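Local coordinates for cytosolic phospholipase A2 delta (Homo sapiens, PDB 5IXC), which hydrolyses glycerophospholipids at the sn-2 position in a calcium-dependent manner, with a preference for linoleic acid there, at residues A336-S341 with F676-S681. Residues are numbered along the deposited sequence; the frame is centred on the assembly and turned at random.
Sequences ARAMTS and FDYSLS
Arg337 reaches Tyr678 and Leu680 with its side chain extended as far as CD (chi1 160°) and then bends at chi3 (16°), a turn that brings NH1 round to the backbone of the loop. There Arg337 NH1 donates to Tyr678 O, and the oxygen lies at the edge of the guanidinium, near its plane. Leu680, approaching from the opposite direction, lays CD1 over one guanidinium face, 3.4 Å from Arg337 NE. That same NE is hydrogen-bonded to Tyr770 O, so two backbone carbonyls from separate parts of the chain fix the rotation of the group. With Arg337 replaced by an alanine, both carbonyls would probably be left without this donor and a gap is likely to open beside Leu680. The setting is the alpha/beta hydrolase core of the PLA2c region: the substrate-binding pair Gly334 and Gly335 lies at the start of helix 335-351, and the loop leaves strand 672-676, neighbour of strand 327-331 in the central sheet. Tyr678 brings its ring against the helix, CG pointing away from its own carbonyl carbon (chi1 -53°). Ala338 CA sits over one face in a CH-pi contact, 4.1 Å from the ring centroid, while Ala338 CB packs 3.6 Å from Tyr678 CD2. Further along the helix Ser341 CB lies 3.5 Å from Tyr678 CE1, and Ser341 OG is hydrogen-bonded to Ser789 OG. The phenol OH of Tyr678 pairs with His345 ND1, one helical turn farther on. At the nitrogen end of the arginine-bound peptide, Ser679 N donates to Asp677 OD2 at 3.2 Å, closing an Asx turn.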
ATOM      1  N   ALA A 336      -8.564 -17.927   7.696  1.00 44.03           N
ATOM      2  CA  ALA A 336      -8.676 -18.552   9.013  1.00 43.33           C
ATOM      3  C   ALA A 336      -7.662 -19.667   9.200  1.00 42.55           C
ATOM      4  O   ALA A 336      -7.180 -19.863  10.300  1.00 41.01           O
ATOM      5  CB  ALA A 336     -10.082 -19.098   9.232  1.00 44.14           C
ATOM      6  N   ARG A 337      -7.370 -20.401   8.124  1.00 43.86           N
ATOM      7  CA  ARG A 337      -6.384 -21.501   8.149  1.00 43.50           C
ATOM      8  C   ARG A 337      -4.992 -20.991   8.554  1.00 42.78           C
ATOM      9  O   ARG A 337      -4.328 -21.568   9.413  1.00 42.31           O
ATOM     10  CB  ARG A 337      -6.330 -22.232   6.801  1.00 41.83           C
ATOM     11  CG  ARG A 337      -5.054 -23.033   6.580  1.00 42.93           C
ATOM     12  CD  ARG A 337      -4.980 -23.743   5.235  1.00 44.51           C
ATOM     13  NE  ARG A 337      -5.947 -23.226   4.271  1.00 48.23           N
ATOM     14  CZ  ARG A 337      -5.688 -22.515   3.177  1.00 44.86           C
ATOM     15  NH1 ARG A 337      -4.469 -22.210   2.794  1.00 47.82           N
ATOM     16  NH2 ARG A 337      -6.701 -22.133   2.441  1.00 47.80           N
ATOM     17  N   ALA A 338      -4.565 -19.904   7.940  1.00 42.31           N
ATOM     18  CA  ALA A 338      -3.294 -19.282   8.296  1.00 42.37           C
ATOM     19  C   ALA A 338      -3.313 -18.802   9.743  1.00 43.86           C
ATOM     20  O   ALA A 338      -2.349 -19.000  10.481  1.00 43.89           O
ATOM     21  CB  ALA A 338      -2.990 -18.116   7.365  1.00 42.60           C
ATOM     22  N   MET A 339      -4.416 -18.167  10.140  1.00 44.03           N
ATOM     23  CA  MET A 339      -4.538 -17.593  11.480  1.00 43.69           C
ATOM     24  C   MET A 339      -4.300 -18.645  12.535  1.00 42.05           C
ATOM     25  O   MET A 339      -3.496 -18.450  13.434  1.00 41.94           O
ATOM     26  CB  MET A 339      -5.923 -16.982  11.715  1.00 48.30           C
ATOM     27  CG  MET A 339      -6.111 -16.376  13.112  1.00 48.74           C
ATOM     28  SD  MET A 339      -7.733 -15.614  13.361  1.00 48.82           S
ATOM     29  CE  MET A 339      -8.812 -17.030  13.230  1.00 47.02           C
ATOM     30  N   THR A 340      -5.004 -19.765  12.411  1.00 41.43           N
ATOM     31  CA  THR A 340      -4.968 -20.773  13.464  1.00 42.67           C
ATOM     32  C   THR A 340      -3.629 -21.505  13.378  1.00 41.85           C
ATOM     33  O   THR A 340      -2.969 -21.689  14.383  1.00 42.98           O
ATOM     34  CB  THR A 340      -6.188 -21.754  13.495  1.00 43.83           C
ATOM     35  OG1 THR A 340      -5.859 -23.016  12.900  1.00 51.33           O
ATOM     36  CG2 THR A 340      -7.419 -21.178  12.834  1.00 41.86           C
ATOM     37  N   SER A 341      -3.226 -21.901  12.175  1.00 40.12           N
ATOM     38  CA  SER A 341      -1.971 -22.638  12.015  1.00 39.05           C
ATOM     39  C   SER A 341      -0.783 -21.838  12.562  1.00 39.55           C
ATOM     40  O   SER A 341       0.158 -22.404  13.113  1.00 42.73           O
ATOM     41  CB  SER A 341      -1.736 -23.006  10.553  1.00 39.84           C
ATOM     42  OG  SER A 341      -0.545 -23.759  10.387  1.00 39.14           O
ATOM     43  N   PHE A 676       6.957 -19.872   7.250  1.00 39.88           N
ATOM     44  CA  PHE A 676       5.758 -20.666   7.461  1.00 42.05           C
ATOM     45  C   PHE A 676       4.822 -20.498   6.294  1.00 43.89           C
ATOM     46  O   PHE A 676       4.493 -19.378   5.902  1.00 46.60           O
ATOM     47  CB  PHE A 676       5.033 -20.248   8.739  1.00 44.64           C
ATOM     48  CG  PHE A 676       5.865 -20.374   9.987  1.00 47.24           C
ATOM     49  CD1 PHE A 676       6.564 -21.546  10.265  1.00 48.94           C
ATOM     50  CD2 PHE A 676       5.935 -19.330  10.890  1.00 48.67           C
ATOM     51  CE1 PHE A 676       7.331 -21.658  11.407  1.00 49.43           C
ATOM     52  CE2 PHE A 676       6.707 -19.434  12.028  1.00 49.08           C
ATOM     53  CZ  PHE A 676       7.402 -20.601  12.289  1.00 49.67           C
ATOM     54  N   ASP A 677       4.351 -21.615   5.766  1.00 43.22           N
ATOM     55  CA  ASP A 677       3.536 -21.593   4.556  1.00 45.24           C
ATOM     56  C   ASP A 677       2.203 -22.282   4.795  1.00 42.51           C
ATOM     57  O   ASP A 677       2.161 -23.413   5.251  1.00 42.86           O
ATOM     58  CB  ASP A 677       4.283 -22.291   3.427  1.00 47.96           C
ATOM     59  CG  ASP A 677       3.684 -22.008   2.073  1.00 51.84           C
ATOM     60  OD1 ASP A 677       4.164 -21.065   1.420  1.00 59.02           O
ATOM     61  OD2 ASP A 677       2.732 -22.713   1.669  1.00 49.21           O
ATOM     62  N   TYR A 678       1.117 -21.606   4.450  1.00 42.65           N
ATOM     63  CA  TYR A 678      -0.228 -22.108   4.774  1.00 42.98           C
ATOM     64  C   TYR A 678      -1.057 -22.494   3.556  1.00 44.40           C
ATOM     65  O   TYR A 678      -2.257 -22.690   3.654  1.00 44.16           O
ATOM     66  CB  TYR A 678      -0.965 -21.113   5.669  1.00 40.33           C
ATOM     67  CG  TYR A 678      -0.152 -20.752   6.886  1.00 38.00           C
ATOM     68  CD1 TYR A 678       0.169 -21.706   7.815  1.00 36.33           C
ATOM     69  CD2 TYR A 678       0.325 -19.452   7.086  1.00 39.04           C
ATOM     70  CE1 TYR A 678       0.929 -21.402   8.916  1.00 35.84           C
ATOM     71  CE2 TYR A 678       1.078 -19.136   8.206  1.00 37.43           C
ATOM     72  CZ  TYR A 678       1.382 -20.127   9.109  1.00 36.53           C
ATOM     73  OH  TYR A 678       2.143 -19.846  10.217  1.00 38.84           O
ATOM     74  N   SER A 679      -0.395 -22.652   2.421  1.00 47.21           N
ATOM     75  CA  SER A 679      -1.040 -23.162   1.215  1.00 48.53           C
ATOM     76  C   SER A 679      -1.452 -24.638   1.344  1.00 50.50           C
ATOM     77  O   SER A 679      -0.785 -25.415   2.001  1.00 52.56           O
ATOM     78  CB  SER A 679      -0.090 -23.000   0.041  1.00 46.96           C
ATOM     79  OG  SER A 679      -0.676 -23.491  -1.133  1.00 46.08           O
ATOM     80  N   LEU A 680      -2.555 -25.013   0.704  1.00 53.19           N
ATOM     81  CA  LEU A 680      -3.048 -26.409   0.704  1.00 49.11           C
ATOM     82  C   LEU A 680      -2.650 -27.179  -0.558  1.00 53.26           C
ATOM     83  O   LEU A 680      -2.641 -28.406  -0.577  1.00 59.46           O
ATOM     84  CB  LEU A 680      -4.569 -26.445   0.881  1.00 45.57           C
ATOM     85  CG  LEU A 680      -5.059 -26.022   2.268  1.00 46.35           C
ATOM     86  CD1 LEU A 680      -6.576 -25.907   2.337  1.00 44.19           C
ATOM     87  CD2 LEU A 680      -4.548 -26.963   3.351  1.00 46.38           C
ATOM     88  N   SER A 681      -2.363 -26.444  -1.618  1.00 56.45           N
ATOM     89  CA  SER A 681      -1.692 -26.965  -2.801  1.00 57.77           C
ATOM     90  C   SER A 681      -0.468 -26.068  -2.961  1.00 60.35           C
ATOM     91  O   SER A 681      -0.448 -24.966  -2.429  1.00 71.30           O
ATOM     92  CB  SER A 681      -2.617 -26.836  -4.008  1.00 58.72           C
ATOM     93  OG  SER A 681      -3.095 -25.502  -4.143  1.00 53.66           O
TER